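Local coordinates for putative uncharacterized protein (Ustilago maydis, PDB 4GNX), which probably serves as the large subunit of replication protein A, binding single-stranded DNA through OB-fold domains, at residues Asp62-Leu67 / Thr103-Cys108; Ala20-Lys25 / Pro66-Asn71; Thr55-Ala60 / Glu96-Asn101. All coordinates share one frame; numbering follows the deposited sequence.

Contact 1: residues Asp62-Leu67 / Thr103-Cys108; sequences DRFYPL and TEIEEC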
loop_
_atom_site.group_PDB
_atom_site.type_symbol
_atom_site.label_atom_id
_atom_site.label_comp_id
_atom_site.label_asym_id
_atom_site.label_seq_id
_atom_site.Cartn_x
_atom_site.Cartn_y
_atom_site.Cartn_z
ATOM N N ASP C 62 -4.862 11.993 -34.300
ATOM C CA ASP C 62 -5.407 12.897 -35.293
ATOM C C ASP C 62 -6.596 12.260 -35.980
ATOM O O ASP C 62 -7.616 12.909 -36.217
ATOM C CB ASP C 62 -4.334 13.229 -36.320
ATOM C CG ASP C 62 -3.083 13.827 -35.690
ATOM O OD1 ASP C 62 -3.159 14.938 -35.112
ATOM O OD2 ASP C 62 -2.012 13.190 -35.800
ATOM N N ARG C 63 -6.458 10.975 -36.266
ATOM C CA ARG C 63 -7.469 10.247 -36.989
ATOM C C ARG C 63 -8.717 9.949 -36.160
ATOM O O ARG C 63 -9.833 10.067 -36.661
ATOM C CB ARG C 63 -6.873 8.962 -37.563
ATOM C CG ARG C 63 -5.849 9.224 -38.651
ATOM C CD ARG C 63 -5.301 7.959 -39.284
ATOM N NE ARG C 63 -6.334 7.118 -39.886
ATOM C CZ ARG C 63 -6.497 5.818 -39.623
ATOM N NH1 ARG C 63 -5.683 5.192 -38.776
ATOM N NH2 ARG C 63 -7.469 5.132 -40.223
ATOM N N PHE C 64 -8.545 9.582 -34.893
ATOM C CA PHE C 64 -9.679 9.062 -34.130
ATOM C C PHE C 64 -10.137 9.846 -32.909
ATOM O O PHE C 64 -11.282 9.678 -32.472
ATOM C CB PHE C 64 -9.434 7.606 -33.763
ATOM C CG PHE C 64 -9.089 6.752 -34.944
ATOM C CD1 PHE C 64 -9.958 6.653 -36.028
ATOM C CD2 PHE C 64 -7.895 6.058 -34.989
ATOM C CE1 PHE C 64 -9.639 5.868 -37.128
ATOM C CE2 PHE C 64 -7.579 5.268 -36.081
ATOM C CZ PHE C 64 -8.450 5.174 -37.150
ATOM N N TYR C 65 -9.266 10.693 -32.357
ATOM C CA TYR C 65 -9.644 11.440 -31.165
ATOM C C TYR C 65 -10.922 12.234 -31.417
ATOM O O TYR C 65 -11.871 12.124 -30.634
ATOM C CB TYR C 65 -8.536 12.350 -30.629
ATOM C CG TYR C 65 -8.929 12.996 -29.315
ATOM C CD1 TYR C 65 -8.757 12.315 -28.105
ATOM C CD2 TYR C 65 -9.507 14.265 -29.278
ATOM C CE1 TYR C 65 -9.125 12.890 -26.895
ATOM C CE2 TYR C 65 -9.884 14.844 -28.074
ATOM C CZ TYR C 65 -9.692 14.154 -26.887
ATOM O OH TYR C 65 -10.061 14.720 -25.686
ATOM N N PRO C 66 -10.961 13.016 -32.518
ATOM C CA PRO C 66 -12.186 13.762 -32.798
ATOM C C PRO C 66 -13.358 12.817 -33.005
ATOM O O PRO C 66 -14.463 13.100 -32.564
ATOM C CB PRO C 66 -11.861 14.489 -34.105
ATOM C CG PRO C 66 -10.376 14.560 -34.147
ATOM C CD PRO C 66 -9.931 13.266 -33.542
ATOM N N LEU C 67 -13.090 11.680 -33.629
ATOM C CA LEU C 67 -14.123 10.741 -34.049
ATOM C C LEU C 67 -14.873 10.021 -32.926
ATOM O O LEU C 67 -16.025 9.635 -33.099
ATOM C CB LEU C 67 -13.501 9.716 -35.007
ATOM C CG LEU C 67 -14.342 8.644 -35.699
ATOM C CD1 LEU C 67 -15.545 9.237 -36.425
ATOM C CD2 LEU C 67 -13.464 7.870 -36.665
ATOM N N THR C 103 -6.978 0.935 -38.999
ATOM C CA THR C 103 -8.135 0.806 -38.120
ATOM C C THR C 103 -9.382 1.518 -38.664
ATOM O O THR C 103 -9.337 2.692 -39.036
ATOM C CB THR C 103 -7.801 1.239 -36.672
ATOM O OG1 THR C 103 -6.903 0.291 -36.092
ATOM C CG2 THR C 103 -9.044 1.295 -35.792
ATOM N N GLU C 104 -10.481 0.768 -38.708
ATOM C CA GLU C 104 -11.777 1.246 -39.164
ATOM C C GLU C 104 -12.683 1.528 -37.972
ATOM O O GLU C 104 -12.952 0.634 -37.158
ATOM C CB GLU C 104 -12.449 0.185 -40.044
ATOM C CG GLU C 104 -11.921 0.072 -41.470
ATOM C CD GLU C 104 -12.803 0.778 -42.502
ATOM O OE1 GLU C 104 -13.613 1.667 -42.132
ATOM O OE2 GLU C 104 -12.688 0.443 -43.703
ATOM N N ILE C 105 -13.147 2.773 -37.880
ATOM C CA ILE C 105 -14.174 3.173 -36.920
ATOM C C ILE C 105 -15.327 3.864 -37.658
ATOM O O ILE C 105 -15.125 4.843 -38.394
ATOM C CB ILE C 105 -13.621 4.101 -35.821
ATOM C CG1 ILE C 105 -12.505 3.398 -35.047
ATOM C CG2 ILE C 105 -14.739 4.548 -34.888
ATOM C CD1 ILE C 105 -11.743 4.298 -34.100
ATOM N N GLU C 106 -16.528 3.329 -37.471
ATOM C CA GLU C 106 -17.745 3.935 -37.993
ATOM C C GLU C 106 -18.833 3.828 -36.932
ATOM O O GLU C 106 -19.015 2.767 -36.337
ATOM C CB GLU C 106 -18.169 3.259 -39.300
ATOM C CG GLU C 106 -17.372 3.739 -40.508
ATOM C CD GLU C 106 -17.517 2.859 -41.743
ATOM O OE1 GLU C 106 -17.074 1.685 -41.715
ATOM O OE2 GLU C 106 -18.048 3.361 -42.756
ATOM N N GLU C 107 -19.538 4.934 -36.687
ATOM C CA GLU C 107 -20.574 4.998 -35.650
ATOM C C GLU C 107 -21.862 4.256 -36.040
ATOM O O GLU C 107 -22.233 4.202 -37.214
ATOM C CB GLU C 107 -20.877 6.451 -35.277
ATOM C CG GLU C 107 -21.880 6.591 -34.142
ATOM C CD GLU C 107 -21.982 7.993 -33.583
ATOM O OE1 GLU C 107 -22.439 8.123 -32.425
ATOM O OE2 GLU C 107 -21.614 8.956 -34.290
ATOM N N CYS C 108 -22.527 3.692 -35.031
ATOM C CA CYS C 108 -23.743 2.892 -35.196
ATOM C C CYS C 108 -25.017 3.682 -34.972
ATOM O O CYS C 108 -25.022 4.683 -34.254
ATOM C CB CYS C 108 -23.752 1.727 -34.214
ATOM S SG CYS C 108 -22.710 0.350 -34.711
#
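The helix linking the third and fourth strands of an OB-fold barrel, here residues 59-64, closes against strand 104-107 by laying Phe64 over Ile105. The evidence is a CH-pi contact: the terminal methyl CD1 of Ile105 lies 3.9 Å from the centroid of the Phe64 ring, over the face and 28° off the normal. Its nearest ring atom is Phe64 CD1, at 3.5 Å from Ile105 CD1, so the methyl is displaced toward that side of the ring. With CG1 set opposite its carbonyl carbon (chi1 -60°), Ile105 sends CD1 to the aromatic ring and leaves CB and CG2 for Leu67. There the two side chains run past each other in opposite directions, Leu67 CD2 resting 3.9 Å from Ile105 CB, while the same CD2 also sits in plane at the edge of the Phe64 ring. One polar bond accompanies this buried apolar patch: Arg63 NH2 donates to Thr103 O at 3.3 Å. It is markedly bent (137° at the hydrogen), and although the donor lies in the carbonyl plane, the oxygen is tilted out of the guanidinium plane. The Thr103 hydroxyl is engaged elsewhere, with Lys78 O. Behind the contact, strand 104-107 pairs along strand 73-77 through backbone hydrogen bonds between Glu104 and Ser77 and between Glu106 and Leu75, and Ile105 also touches Tyr74 and Leu68.

Contact 2: residues Ala20-Lys25 / Pro66-Asn71; sequences ARVTSK and PLLQEN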
loop_
_atom_site.group_PDB
_atom_site.type_symbol
_atom_site.label_atom_id
_atom_site.label_comp_id
_atom_site.label_asym_id
_atom_site.label_seq_id
_atom_site.Cartn_x
_atom_site.Cartn_y
_atom_site.Cartn_z
ATOM N N ALA C 20 -19.226 -1.508 -29.727
ATOM C CA ALA C 20 -19.031 -1.096 -28.330
ATOM C C ALA C 20 -19.339 0.383 -28.078
ATOM O O ALA C 20 -19.183 1.212 -28.992
ATOM C CB ALA C 20 -17.610 -1.406 -27.909
ATOM N N ARG C 21 -19.766 0.732 -26.858
ATOM C CA ARG C 21 -19.888 2.159 -26.544
ATOM C C ARG C 21 -18.734 2.675 -25.720
ATOM O O ARG C 21 -18.240 1.984 -24.838
ATOM C CB ARG C 21 -21.254 2.570 -25.965
ATOM C CG ARG C 21 -21.443 2.394 -24.474
ATOM C CD ARG C 21 -22.455 3.376 -23.882
ATOM N NE ARG C 21 -23.577 3.753 -24.752
ATOM C CZ ARG C 21 -24.583 2.953 -25.099
ATOM N NH1 ARG C 21 -24.614 1.688 -24.689
ATOM N NH2 ARG C 21 -25.554 3.414 -25.879
ATOM N N VAL C 22 -18.299 3.888 -26.040
ATOM C CA VAL C 22 -17.223 4.546 -25.319
ATOM C C VAL C 22 -17.757 5.002 -23.978
ATOM O O VAL C 22 -18.645 5.831 -23.918
ATOM C CB VAL C 22 -16.694 5.784 -26.056
ATOM C CG1 VAL C 22 -15.576 6.408 -25.244
ATOM C CG2 VAL C 22 -16.209 5.429 -27.457
ATOM N N THR C 23 -17.214 4.444 -22.903
ATOM C CA THR C 23 -17.629 4.838 -21.572
ATOM C C THR C 23 -16.777 5.970 -21.029
ATOM O O THR C 23 -17.273 6.769 -20.244
ATOM C CB THR C 23 -17.539 3.683 -20.602
ATOM O OG1 THR C 23 -16.184 3.242 -20.561
ATOM C CG2 THR C 23 -18.441 2.563 -21.054
ATOM N N SER C 24 -15.501 6.034 -21.417
ATOM C CA SER C 24 -14.648 7.164 -21.032
ATOM C C SER C 24 -13.497 7.354 -21.985
ATOM O O SER C 24 -13.069 6.423 -22.667
ATOM C CB SER C 24 -14.073 6.969 -19.641
ATOM O OG SER C 24 -13.043 6.004 -19.697
ATOM N N LYS C 25 -12.966 8.562 -21.988
ATOM C CA LYS C 25 -11.960 8.968 -22.944
ATOM C C LYS C 25 -10.936 9.832 -22.234
ATOM O O LYS C 25 -11.279 10.710 -21.453
ATOM C CB LYS C 25 -12.630 9.751 -24.083
ATOM C CG LYS C 25 -11.693 10.302 -25.158
ATOM C CD LYS C 25 -12.410 10.584 -26.486
ATOM C CE LYS C 25 -12.756 12.056 -26.674
ATOM N NZ LYS C 25 -12.818 12.479 -28.103
ATOM N N PRO C 66 -10.961 13.016 -32.518
ATOM C CA PRO C 66 -12.186 13.762 -32.798
ATOM C C PRO C 66 -13.358 12.817 -33.005
ATOM O O PRO C 66 -14.463 13.100 -32.564
ATOM C CB PRO C 66 -11.861 14.489 -34.105
ATOM C CG PRO C 66 -10.376 14.560 -34.147
ATOM C CD PRO C 66 -9.931 13.266 -33.542
ATOM N N LEU C 67 -13.090 11.680 -33.629
ATOM C CA LEU C 67 -14.123 10.741 -34.049
ATOM C C LEU C 67 -14.873 10.021 -32.926
ATOM O O LEU C 67 -16.025 9.635 -33.099
ATOM C CB LEU C 67 -13.501 9.716 -35.007
ATOM C CG LEU C 67 -14.342 8.644 -35.699
ATOM C CD1 LEU C 67 -15.545 9.237 -36.425
ATOM C CD2 LEU C 67 -13.464 7.870 -36.665
ATOM N N LEU C 68 -14.227 9.824 -31.783
ATOM C CA LEU C 68 -14.832 9.009 -30.728
ATOM C C LEU C 68 -15.339 9.868 -29.579
ATOM O O LEU C 68 -14.588 10.659 -29.012
ATOM C CB LEU C 68 -13.837 7.963 -30.216
ATOM C CG LEU C 68 -13.366 6.841 -31.147
ATOM C CD1 LEU C 68 -12.091 6.221 -30.593
ATOM C CD2 LEU C 68 -14.446 5.784 -31.331
ATOM N N GLN C 69 -16.612 9.710 -29.236
ATOM C CA GLN C 69 -17.237 10.565 -28.229
ATOM C C GLN C 69 -17.972 9.736 -27.192
ATOM O O GLN C 69 -18.656 8.775 -27.543
ATOM C CB GLN C 69 -18.179 11.572 -28.897
ATOM C CG GLN C 69 -17.463 12.624 -29.725
ATOM C CD GLN C 69 -18.422 13.494 -30.517
ATOM O OE1 GLN C 69 -19.649 13.425 -30.337
ATOM N NE2 GLN C 69 -17.872 14.329 -31.402
ATOM N N GLU C 70 -17.836 10.109 -25.919
ATOM C CA GLU C 70 -18.403 9.306 -24.827
ATOM C C GLU C 70 -19.897 9.004 -24.938
ATOM O O GLU C 70 -20.687 9.828 -25.370
ATOM C CB GLU C 70 -18.033 9.816 -23.418
ATOM C CG GLU C 70 -17.257 11.126 -23.328
ATOM C CD GLU C 70 -16.415 11.221 -22.054
ATOM O OE1 GLU C 70 -15.527 10.360 -21.848
ATOM O OE2 GLU C 70 -16.636 12.160 -21.252
ATOM N N ASN C 71 -20.237 7.773 -24.580
ATOM C CA ASN C 71 -21.594 7.281 -24.540
ATOM C C ASN C 71 -22.173 6.976 -25.919
ATOM O O ASN C 71 -23.278 6.433 -26.031
ATOM C CB ASN C 71 -22.486 8.230 -23.745
ATOM C CG ASN C 71 -23.682 7.531 -23.151
ATOM O OD1 ASN C 71 -23.591 6.376 -22.720
ATOM N ND2 ASN C 71 -24.813 8.218 -23.131
#
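The Arg21 guanidinium meets Asn71 O at its edge, close to its plane, and so ties strand 17-30 of the OB fold to the loop leading into strand 73-77. Arg21 NE donates to Asn71 O at 3.0 Å in a nearly straight bond (168° at the hydrogen), yet the donor sits well above the carbonyl plane, away from the usual lone-pair direction. The amide of Asn71 runs alongside the arginine chain, pointing the same way, its plane turned 44° from the guanidinium; Asn71 OD1 comes within 3.4 Å of Arg21 CD. One residue along, Asn71 N donates to Val22 O at 2.6 Å, so Asn71 is gripped through both its backbone N and O. This pinning coincides with a positive phi at Asn71, and His72 then bonds to the backbone of Val22 as strand 73-77 sets in.

Between the polar ends, Val22 CB lies 3.9 Å from Gln69 O, and Val22 CG2 approaches Leu68 CD2 more loosely, at 4.3 Å. Glu70 stretches back beside the strand, bringing OE1 to 3.4 Å from Ser24 CA. The far end is held by Lys25, whose CG lies opposite its own N (chi1 178°) before the chain bends farther out. Its ammonium is shared with Tyr65, which offers both its carbonyl oxygen and its ring. On the loop itself the acceptor is Leu68 O, to which Lys25 NZ donates at 2.7 Å, almost in line with that carbonyl bond.

Contact 3: residues Thr55-Ala60 / Glu96-Asn101; sequences TGFNDA and EITFEN. With nucleotides of chain G.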
loop_
_atom_site.group_PDB
_atom_site.type_symbol
_atom_site.label_atom_id
_atom_site.label_comp_id
_atom_site.label_asym_id
_atom_site.label_seq_id
_atom_site.Cartn_x
_atom_site.Cartn_y
_atom_site.Cartn_z
ATOM N N THR C 55 -6.164 2.307 -27.190
ATOM C CA THR C 55 -5.272 3.460 -27.183
ATOM C C THR C 55 -4.807 3.801 -28.593
ATOM O O THR C 55 -4.530 2.917 -29.419
ATOM C CB THR C 55 -4.008 3.175 -26.346
ATOM O OG1 THR C 55 -4.376 2.859 -25.000
ATOM C CG2 THR C 55 -3.072 4.371 -26.346
ATOM N N GLY C 56 -4.694 5.095 -28.858
ATOM C CA GLY C 56 -4.126 5.538 -30.106
ATOM C C GLY C 56 -2.876 6.332 -29.842
ATOM O O GLY C 56 -2.858 7.145 -28.914
ATOM N N PHE C 57 -1.843 6.095 -30.653
ATOM C CA PHE C 57 -0.588 6.821 -30.568
ATOM C C PHE C 57 -0.358 7.720 -31.785
ATOM O O PHE C 57 -0.801 7.413 -32.894
ATOM C CB PHE C 57 0.567 5.845 -30.446
ATOM C CG PHE C 57 0.643 5.138 -29.127
ATOM C CD1 PHE C 57 1.343 5.698 -28.059
ATOM C CD2 PHE C 57 0.052 3.889 -28.956
ATOM C CE1 PHE C 57 1.437 5.041 -26.840
ATOM C CE2 PHE C 57 0.141 3.229 -27.736
ATOM C CZ PHE C 57 0.839 3.807 -26.679
ATOM N N ASN C 58 0.340 8.833 -31.552
ATOM C CA ASN C 58 0.705 9.812 -32.581
ATOM C C ASN C 58 -0.343 10.084 -33.669
ATOM O O ASN C 58 -1.314 10.799 -33.420
ATOM C CB ASN C 58 2.071 9.458 -33.155
ATOM C CG ASN C 58 3.065 9.124 -32.062
ATOM O OD1 ASN C 58 3.174 9.839 -31.057
ATOM N ND2 ASN C 58 3.773 8.013 -32.233
ATOM N N ASP C 59 -0.165 9.510 -34.855
ATOM C CA ASP C 59 -1.097 9.761 -35.958
ATOM C C ASP C 59 -2.535 9.240 -35.732
ATOM O O ASP C 59 -3.513 9.824 -36.219
ATOM C CB ASP C 59 -0.494 9.290 -37.286
ATOM C CG ASP C 59 0.680 10.166 -37.728
ATOM O OD1 ASP C 59 1.025 10.171 -38.933
ATOM O OD2 ASP C 59 1.257 10.866 -36.864
ATOM N N ALA C 60 -2.659 8.168 -34.961
ATOM C CA ALA C 60 -3.971 7.647 -34.593
ATOM C C ALA C 60 -4.827 8.657 -33.802
ATOM O O ALA C 60 -6.064 8.594 -33.849
ATOM C CB ALA C 60 -3.820 6.347 -33.821
ATOM N N GLU C 96 -5.562 -5.437 -24.160
ATOM C CA GLU C 96 -6.093 -4.153 -24.635
ATOM C C GLU C 96 -5.898 -3.963 -26.147
ATOM O O GLU C 96 -5.235 -4.781 -26.802
ATOM C CB GLU C 96 -5.604 -2.945 -23.811
ATOM C CG GLU C 96 -4.116 -2.850 -23.530
ATOM C CD GLU C 96 -3.788 -1.989 -22.297
ATOM O OE1 GLU C 96 -2.694 -1.372 -22.292
ATOM O OE2 GLU C 96 -4.588 -1.937 -21.316
ATOM N N ILE C 97 -6.507 -2.912 -26.697
ATOM C CA ILE C 97 -6.446 -2.646 -28.129
ATOM C C ILE C 97 -5.591 -1.436 -28.460
ATOM O O ILE C 97 -5.677 -0.409 -27.790
ATOM C CB ILE C 97 -7.837 -2.381 -28.679
ATOM C CG1 ILE C 97 -8.682 -3.655 -28.632
ATOM C CG2 ILE C 97 -7.753 -1.798 -30.085
ATOM C CD1 ILE C 97 -10.166 -3.382 -28.777
ATOM N N THR C 98 -4.772 -1.548 -29.496
ATOM C CA THR C 98 -4.038 -0.388 -30.002
ATOM C C THR C 98 -4.475 -0.094 -31.433
ATOM O O THR C 98 -4.466 -0.972 -32.292
ATOM C CB THR C 98 -2.506 -0.571 -29.974
ATOM O OG1 THR C 98 -2.123 -1.323 -28.823
ATOM C CG2 THR C 98 -1.808 0.768 -29.916
ATOM N N PHE C 99 -4.866 1.150 -31.675
ATOM C CA PHE C 99 -5.258 1.571 -32.995
ATOM C C PHE C 99 -4.033 1.706 -33.886
ATOM O O PHE C 99 -3.092 2.446 -33.581
ATOM C CB PHE C 99 -5.999 2.899 -32.940
ATOM C CG PHE C 99 -7.243 2.870 -32.112
ATOM C CD1 PHE C 99 -8.063 1.739 -32.083
ATOM C CD2 PHE C 99 -7.629 3.999 -31.390
ATOM C CE1 PHE C 99 -9.230 1.723 -31.326
ATOM C CE2 PHE C 99 -8.791 3.990 -30.631
ATOM C CZ PHE C 99 -9.595 2.851 -30.604
ATOM N N GLU C 100 -4.064 0.960 -34.982
ATOM C CA GLU C 100 -3.093 1.093 -36.058
ATOM C C GLU C 100 -3.706 1.935 -37.191
ATOM O O GLU C 100 -4.882 2.312 -37.131
ATOM C CB GLU C 100 -2.640 -0.295 -36.546
ATOM C CG GLU C 100 -3.780 -1.285 -36.783
ATOM C CD GLU C 100 -3.313 -2.700 -37.114
ATOM O OE1 GLU C 100 -2.153 -2.877 -37.568
ATOM O OE2 GLU C 100 -4.119 -3.644 -36.929
ATOM N N ASN C 101 -2.914 2.239 -38.213
ATOM C CA ASN C 101 -3.412 3.040 -39.324
ATOM C C ASN C 101 -4.508 2.383 -40.162
ATOM O O ASN C 101 -5.354 3.075 -40.718
ATOM C CB ASN C 101 -2.267 3.556 -40.190
ATOM C CG ASN C 101 -1.633 4.804 -39.614
ATOM O OD1 ASN C 101 -0.534 5.188 -40.006
ATOM N ND2 ASN C 101 -2.328 5.448 -38.670
ATOM P P DT G 2 7.354 -0.709 -25.749
ATOM O OP1 DT G 2 8.603 -1.134 -25.067
ATOM O OP2 DT G 2 6.039 -1.060 -25.150
ATOM O "O5'" DT G 2 7.452 0.873 -25.929
ATOM C "C5'" DT G 2 6.311 1.724 -25.701
ATOM C "C4'" DT G 2 6.720 3.176 -25.788
ATOM O "O4'" DT G 2 6.690 3.620 -27.164
ATOM C "C3'" DT G 2 5.817 4.134 -25.016
ATOM O "O3'" DT G 2 6.602 5.185 -24.457
ATOM C "C2'" DT G 2 4.856 4.647 -26.071
ATOM C "C1'" DT G 2 5.654 4.575 -27.367
ATOM N N1 DT G 2 4.859 4.142 -28.535
ATOM C C2 DT G 2 4.852 4.941 -29.658
ATOM O O2 DT G 2 5.475 5.988 -29.736
ATOM N N3 DT G 2 4.082 4.465 -30.693
ATOM C C4 DT G 2 3.336 3.302 -30.714
ATOM O O4 DT G 2 2.696 3.004 -31.720
ATOM C C5 DT G 2 3.387 2.515 -29.499
ATOM C C7 DT G 2 2.613 1.236 -29.428
ATOM C C6 DT G 2 4.132 2.973 -28.484
#
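Thr55 and Thr98 form a parallel beta bridge, and the backbone around them is the tight part of this contact. Thr55 uses both its polar backbone atoms: its N donates to Ile97 O at 2.8 Å, and its O receives Phe99 N at 2.9 Å, the alternating pattern of parallel pairing. Thr98 CA adds a CA-H...O contact of 3.4 Å to the same Thr55 O. The short strand axes approach to 4.8 Å and diverge by 31°, a parallel pairing of the kind that closes an OB-fold barrel between its third and fifth strands.

Beyond Gly56 the partners separate. In Phe57 a chi1 of -71° keeps CG beside the backbone N and swings the ring to the nucleic acid, where one face lies against the thymine of DT2 of chain G, whose C5 stands 3.6 Å above the ring plane of Phe57 and over its centre. Thr98 CG2 approaches from the side, in plane at the ring edge, 3.8 Å from Phe57 CD2, so the strand partner borders the ring edge while the base occupies a face. A further thymine base of the bound DNA also packs on Phe57. On the protein-core side, Ala60 CB meets Phe99 CB at 4.2 Å, and the ring of Phe99 reaches on toward Phe41 and Leu68. The outer end is slacker: Asp59 and Asn101, both exposed, merely come near one another.

Ala60 N bonds to Phe57 O as helix 59-64 begins just past Asn58, the one residue separating it from strand 51-57. That strand is flanked on its other edge by strand 39-46, through Gly56 with Phe41, while strand 95-99 continues outward to strand 80-83, through Thr98 with Arg80.

Overall arrangement
All three contacts lie in one OB-fold domain and reach the same sheet. Contacts 1 and 2 have centres about 10 Å apart and share Pro66 and Leu67; contact 3 is about 11 Å from contact 1 and about 14 Å from contact 2. Along the chain, 20-25 comes first, then 55-60, 62-67, 66-71, 96-101 and 103-108, so contact 3 interleaves with both others. Contacts 1 and 3 both use helix 59-64 and meet where Phe64 nears Phe99, while Leu68 of contact 2 touches both Phe99 and Ile105. This shared apolar cluster connects the DNA-facing strand pairing of contact 3 to helix 59-64 and the loop that follows it.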